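Local coordinates for protein lysozyme (Asticcacaulis excentricus, PDB 6H9D) that belongs to the phage-lysozyme family as the muramidase domain of SpmX and probably binds or cleaves peptidoglycan in the bacterial cell wall, at residues A2-I6 / V65-N70; L71-L76 / L102-N106. One frame throughout, in Å; residues are numbered along the deposited sequence.

Contact 1 of 2, residues A2-I6 / V65-N70; sequences ARHKI and VEAVNN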
loop_
_atom_site.group_PDB
_atom_site.type_symbol
_atom_site.label_atom_id
_atom_site.label_comp_id
_atom_site.label_asym_id
_atom_site.label_seq_id
_atom_site.Cartn_x
_atom_site.Cartn_y
_atom_site.Cartn_z
ATOM N N ALA A 2 -15.432 -14.294 -6.961
ATOM C CA ALA A 2 -14.452 -13.501 -7.757
ATOM C C ALA A 2 -13.603 -12.627 -6.820
ATOM O O ALA A 2 -13.657 -11.395 -6.916
ATOM C CB ALA A 2 -15.191 -12.665 -8.778
ATOM N N ARG A 3 -12.810 -13.273 -5.969
ATOM C CA ARG A 3 -11.916 -12.574 -5.056
ATOM C C ARG A 3 -10.554 -12.469 -5.733
ATOM O O ARG A 3 -10.116 -13.401 -6.406
ATOM C CB ARG A 3 -11.797 -13.330 -3.733
ATOM C CG ARG A 3 -13.060 -13.308 -2.889
ATOM C CD ARG A 3 -13.305 -11.930 -2.295
ATOM N NE ARG A 3 -12.707 -11.789 -0.971
ATOM C CZ ARG A 3 -13.114 -10.916 -0.057
ATOM N NH1 ARG A 3 -14.126 -10.100 -0.320
ATOM N NH2 ARG A 3 -12.510 -10.858 1.122
ATOM N N HIS A 4 -9.885 -11.335 -5.554
ATOM C CA HIS A 4 -8.595 -11.111 -6.170
ATOM C C HIS A 4 -7.458 -11.388 -5.175
ATOM O O HIS A 4 -7.620 -11.236 -3.951
ATOM C CB HIS A 4 -8.492 -9.671 -6.693
ATOM C CG HIS A 4 -9.597 -9.254 -7.601
ATOM N ND1 HIS A 4 -9.586 -9.555 -8.957
ATOM C CD2 HIS A 4 -10.721 -8.532 -7.362
ATOM C CE1 HIS A 4 -10.672 -9.049 -9.512
ATOM N NE2 HIS A 4 -11.389 -8.409 -8.551
ATOM N N LYS A 5 -6.293 -11.709 -5.737
ATOM C CA LYS A 5 -5.033 -11.870 -5.015
ATOM C C LYS A 5 -3.999 -10.894 -5.591
ATOM O O LYS A 5 -3.985 -10.642 -6.813
ATOM C CB LYS A 5 -4.532 -13.313 -5.142
ATOM C CG LYS A 5 -5.468 -14.377 -4.577
ATOM C CD LYS A 5 -5.231 -15.768 -5.136
ATOM C CE LYS A 5 -6.504 -16.593 -5.232
ATOM N NZ LYS A 5 -6.364 -17.737 -6.168
ATOM N N ILE A 6 -3.119 -10.370 -4.723
ATOM C CA ILE A 6 -2.083 -9.459 -5.195
ATOM C C ILE A 6 -1.074 -10.294 -5.986
ATOM O O ILE A 6 -0.650 -11.349 -5.521
ATOM C CB ILE A 6 -1.420 -8.647 -4.058
ATOM C CG1 ILE A 6 -0.443 -7.615 -4.626
ATOM C CG2 ILE A 6 -0.735 -9.524 -3.015
ATOM C CD1 ILE A 6 -0.133 -6.509 -3.682
ATOM N N VAL A 65 -5.498 -6.866 1.073
ATOM C CA VAL A 65 -6.102 -7.674 0.008
ATOM C C VAL A 65 -7.582 -7.945 0.351
ATOM O O VAL A 65 -8.467 -7.815 -0.508
ATOM C CB VAL A 65 -5.298 -8.966 -0.228
ATOM C CG1 VAL A 65 -6.042 -10.015 -1.062
ATOM C CG2 VAL A 65 -3.946 -8.663 -0.848
ATOM N N GLU A 66 -7.852 -8.282 1.621
ATOM C CA GLU A 66 -9.222 -8.507 2.105
ATOM C C GLU A 66 -10.052 -7.224 1.996
ATOM O O GLU A 66 -11.161 -7.263 1.483
ATOM C CB GLU A 66 -9.190 -9.011 3.545
ATOM C CG GLU A 66 -8.736 -10.454 3.619
ATOM C CD GLU A 66 -9.609 -11.369 2.775
ATOM O OE1 GLU A 66 -10.828 -11.423 3.048
ATOM O OE2 GLU A 66 -9.085 -11.979 1.817
ATOM N N ALA A 67 -9.501 -6.099 2.482
ATOM C CA ALA A 67 -10.181 -4.830 2.489
ATOM C C ALA A 67 -10.557 -4.397 1.061
ATOM O O ALA A 67 -11.661 -3.922 0.835
ATOM C CB ALA A 67 -9.335 -3.782 3.154
ATOM N N VAL A 68 -9.634 -4.536 0.106
ATOM C CA VAL A 68 -9.872 -3.991 -1.232
ATOM C C VAL A 68 -10.972 -4.829 -1.892
ATOM O O VAL A 68 -11.906 -4.297 -2.472
ATOM C CB VAL A 68 -8.591 -3.930 -2.087
ATOM C CG1 VAL A 68 -8.916 -3.546 -3.521
ATOM C CG2 VAL A 68 -7.584 -2.934 -1.502
ATOM N N ASN A 69 -10.877 -6.129 -1.693
ATOM C CA ASN A 69 -11.882 -7.092 -2.187
ATOM C C ASN A 69 -13.244 -6.754 -1.582
ATOM O O ASN A 69 -14.217 -6.744 -2.302
ATOM C CB ASN A 69 -11.488 -8.502 -1.769
ATOM C CG ASN A 69 -10.651 -9.182 -2.815
ATOM O OD1 ASN A 69 -11.067 -9.299 -3.950
ATOM N ND2 ASN A 69 -9.480 -9.632 -2.442
ATOM N N ASN A 70 -13.272 -6.424 -0.304
ATOM C CA ASN A 70 -14.556 -6.174 0.383
ATOM C C ASN A 70 -15.102 -4.785 0.082
ATOM O O ASN A 70 -16.314 -4.659 0.069
ATOM C CB ASN A 70 -14.428 -6.351 1.894
ATOM C CG ASN A 70 -14.048 -7.751 2.317
ATOM O OD1 ASN A 70 -14.113 -8.689 1.537
ATOM N ND2 ASN A 70 -13.623 -7.887 3.553
#
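The guanidinium of R3 lies flat over the side chain of N69, whose CB sits 3.3 Å above the plane and over its centre; the guanidinium and amide planes are only 19° apart. At its edge are the carboxylate of E66 and the amide of N70. NH2 of R3 forms a salt bridge with OE1 of E66 at 2.6 Å, the hydrogen bond itself being weak, and the group also reaches OD1 of N70. Bends at chi2 and chi3 (-71° and -92°) carry the guanidinium over the helix surface, above N69. Beneath it, the N69 amide grips the backbone of H4 twice: OD1 accepts from H4 N at 2.8 Å in a nearly straight bond, and ND2 donates a hydrogen bond to H4 O at 2.9 Å. ND2 also donates to V65 O one turn earlier, which fixes the amide's rotation. The imidazole of H4 runs almost parallel to this amide. Further along, CG2 of V65 meets CG2 of I6 at 4.0 Å. The extended N-terminal segment is thus fastened along the surface of helix 50-71 just before helix 8-16 begins, while helix 78-91 receives I6 through D82 and V85 and places F81 against H4 and N69.

Contact 2 of 2, residues L71-L76 / L102-N106; sequences LVHTPL and LRRVN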
loop_
_atom_site.group_PDB
_atom_site.type_symbol
_atom_site.label_atom_id
_atom_site.label_comp_id
_atom_site.label_asym_id
_atom_site.label_seq_id
_atom_site.Cartn_x
_atom_site.Cartn_y
_atom_site.Cartn_z
ATOM N N LEU A 71 -14.232 -3.807 -0.166
ATOM C CA LEU A 71 -14.689 -2.411 -0.339
ATOM C C LEU A 71 -15.015 -2.092 -1.795
ATOM O O LEU A 71 -15.801 -1.184 -2.014
ATOM C CB LEU A 71 -13.610 -1.486 0.206
ATOM C CG LEU A 71 -13.473 -1.507 1.718
ATOM C CD1 LEU A 71 -12.388 -0.557 2.153
ATOM C CD2 LEU A 71 -14.790 -1.145 2.365
ATOM N N VAL A 72 -14.426 -2.827 -2.731
ATOM C CA VAL A 72 -14.675 -2.554 -4.170
ATOM C C VAL A 72 -15.787 -3.478 -4.676
ATOM O O VAL A 72 -15.622 -4.665 -4.592
ATOM C CB VAL A 72 -13.388 -2.654 -5.007
ATOM C CG1 VAL A 72 -13.684 -2.477 -6.482
ATOM C CG2 VAL A 72 -12.365 -1.631 -4.551
ATOM N N HIS A 73 -16.861 -2.890 -5.200
ATOM C CA HIS A 73 -18.029 -3.642 -5.715
ATOM C C HIS A 73 -17.984 -3.773 -7.239
ATOM O O HIS A 73 -18.763 -4.557 -7.766
ATOM C CB HIS A 73 -19.316 -2.948 -5.287
ATOM C CG HIS A 73 -19.316 -2.600 -3.848
ATOM N ND1 HIS A 73 -19.147 -3.543 -2.881
ATOM C CD2 HIS A 73 -19.410 -1.417 -3.220
ATOM C CE1 HIS A 73 -19.157 -2.964 -1.709
ATOM N NE2 HIS A 73 -19.318 -1.663 -1.889
ATOM N N THR A 74 -17.148 -2.999 -7.917
ATOM C CA THR A 74 -17.095 -3.138 -9.389
ATOM C C THR A 74 -16.043 -4.185 -9.737
ATOM O O THR A 74 -15.167 -4.428 -8.912
ATOM C CB THR A 74 -16.755 -1.813 -10.073
ATOM O OG1 THR A 74 -15.405 -1.512 -9.751
ATOM C CG2 THR A 74 -17.648 -0.672 -9.653
ATOM N N PRO A 75 -16.076 -4.793 -10.934
ATOM C CA PRO A 75 -15.062 -5.754 -11.332
ATOM C C PRO A 75 -13.725 -5.029 -11.524
ATOM O O PRO A 75 -13.712 -3.908 -11.916
ATOM C CB PRO A 75 -15.570 -6.302 -12.662
ATOM C CG PRO A 75 -17.032 -5.948 -12.657
ATOM C CD PRO A 75 -17.096 -4.620 -11.940
ATOM N N LEU A 76 -12.628 -5.709 -11.232
ATOM C CA LEU A 76 -11.310 -5.065 -11.377
ATOM C C LEU A 76 -10.408 -5.933 -12.237
ATOM O O LEU A 76 -10.575 -7.134 -12.240
ATOM C CB LEU A 76 -10.649 -4.984 -10.001
ATOM C CG LEU A 76 -11.274 -4.063 -8.968
ATOM C CD1 LEU A 76 -10.526 -4.199 -7.666
ATOM C CD2 LEU A 76 -11.246 -2.627 -9.435
ATOM N N LEU A 102 -11.847 5.430 -3.859
ATOM C CA LEU A 102 -12.742 4.275 -3.793
ATOM C C LEU A 102 -14.124 4.635 -4.366
ATOM O O LEU A 102 -14.734 3.820 -5.052
ATOM C CB LEU A 102 -12.882 3.808 -2.338
ATOM C CG LEU A 102 -13.892 2.680 -2.125
ATOM C CD1 LEU A 102 -13.519 1.467 -2.946
ATOM C CD2 LEU A 102 -14.028 2.304 -0.660
ATOM N N ARG A 103 -14.619 5.830 -4.058
ATOM C CA ARG A 103 -15.925 6.255 -4.551
ATOM C C ARG A 103 -15.966 6.205 -6.075
ATOM O O ARG A 103 -16.893 5.655 -6.669
ATOM C CB ARG A 103 -16.250 7.667 -4.061
ATOM C CG ARG A 103 -17.245 7.711 -2.913
ATOM C CD ARG A 103 -17.446 9.132 -2.410
ATOM N NE ARG A 103 -16.957 9.303 -1.045
ATOM C CZ ARG A 103 -15.984 10.141 -0.700
ATOM N NH1 ARG A 103 -15.394 10.890 -1.620
ATOM N NH2 ARG A 103 -15.604 10.232 0.567
ATOM N N ARG A 104 -14.945 6.788 -6.691
ATOM C CA ARG A 104 -14.812 6.832 -8.139
ATOM C C ARG A 104 -14.731 5.418 -8.689
ATOM O O ARG A 104 -15.435 5.070 -9.636
ATOM C CB ARG A 104 -13.567 7.626 -8.539
ATOM C CG ARG A 104 -13.778 9.130 -8.591
ATOM C CD ARG A 104 -15.197 9.503 -8.196
ATOM N NE ARG A 104 -15.234 10.676 -7.328
ATOM C CZ ARG A 104 -16.199 10.926 -6.449
ATOM N NH1 ARG A 104 -17.213 10.083 -6.318
ATOM N NH2 ARG A 104 -16.149 12.019 -5.699
ATOM N N VAL A 105 -13.868 4.603 -8.091
ATOM C CA VAL A 105 -13.723 3.218 -8.534
ATOM C C VAL A 105 -15.092 2.537 -8.544
ATOM O O VAL A 105 -15.426 1.819 -9.486
ATOM C CB VAL A 105 -12.739 2.432 -7.653
ATOM C CG1 VAL A 105 -12.918 0.930 -7.811
ATOM C CG2 VAL A 105 -11.315 2.836 -7.947
ATOM N N ASN A 106 -15.870 2.748 -7.477
ATOM C CA ASN A 106 -17.158 2.075 -7.334
ATOM C C ASN A 106 -18.184 2.674 -8.312
ATOM O O ASN A 106 -19.191 2.063 -8.578
ATOM C CB ASN A 106 -17.655 2.085 -5.888
ATOM C CG ASN A 106 -17.068 0.949 -5.079
ATOM O OD1 ASN A 106 -16.695 -0.080 -5.639
ATOM N ND2 ASN A 106 -16.969 1.122 -3.774
#
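This is a partly buried contact between two helix ends in the phage-lysozyme fold: the end of helix 50-71 and the loop that follows it, L71-L76, on the way to helix 78-91, pack against the last turn of helix 100-106. Two kinds of interaction hold it, an apolar patch and two hydrogen bonds from the N106 amide to the backbone of L71-L76. In the patch, V72 splits its branches, CG2 meeting CD1 of L102 at 3.7 Å and CG1 meeting CG1 of V105, also at 3.7 Å. CB of L71 rests on CD2 of L102, and CD2 of L76 touches V105 more loosely. F96 of helix 93-97 packs on both L71 and L102, and A113 of helix 110-116 meets V105, joining the patch to the surrounding helices. T74 points its side chain at the helix end; with chi1 at 69°, OG1 makes a weak hydrogen bond to V105 O, and CG2 lies against the carbonyls of V105 and N106. The amide bonds span the point where the chain leaves helix 50-71, since V72 is the first residue beyond it. OD1 of N106 accepts from H73 N at 2.8 Å; the H73 ring and N106 amide planes are 17° apart, with CD2 of H73 nearest ND2 of N106. ND2 donates to L71 O at 3.1 Å, with the N-H aimed straight at the oxygen and lying in the carbonyl plane.

Overall arrangement
Contacts 1 and 2 follow one another along the chain and share helix 50-71: contact 1 uses its last turns, and contact 2 begins at its final residue and continues into the loop beyond. Their centres are 11 Å apart, on the same side of the chain's centre, from which they lie about 13 and 16 Å. They touch where CE1 of H4 packs against L76 O at 3.3 Å, so the N-terminal segment borders the loop as well as the helix. Each also relies on an asparagine amide that bonds to backbone on the facing segment, N69 in contact 1 and N106 in contact 2. Together they join the N-terminus, helix 50-71 and helix 100-106.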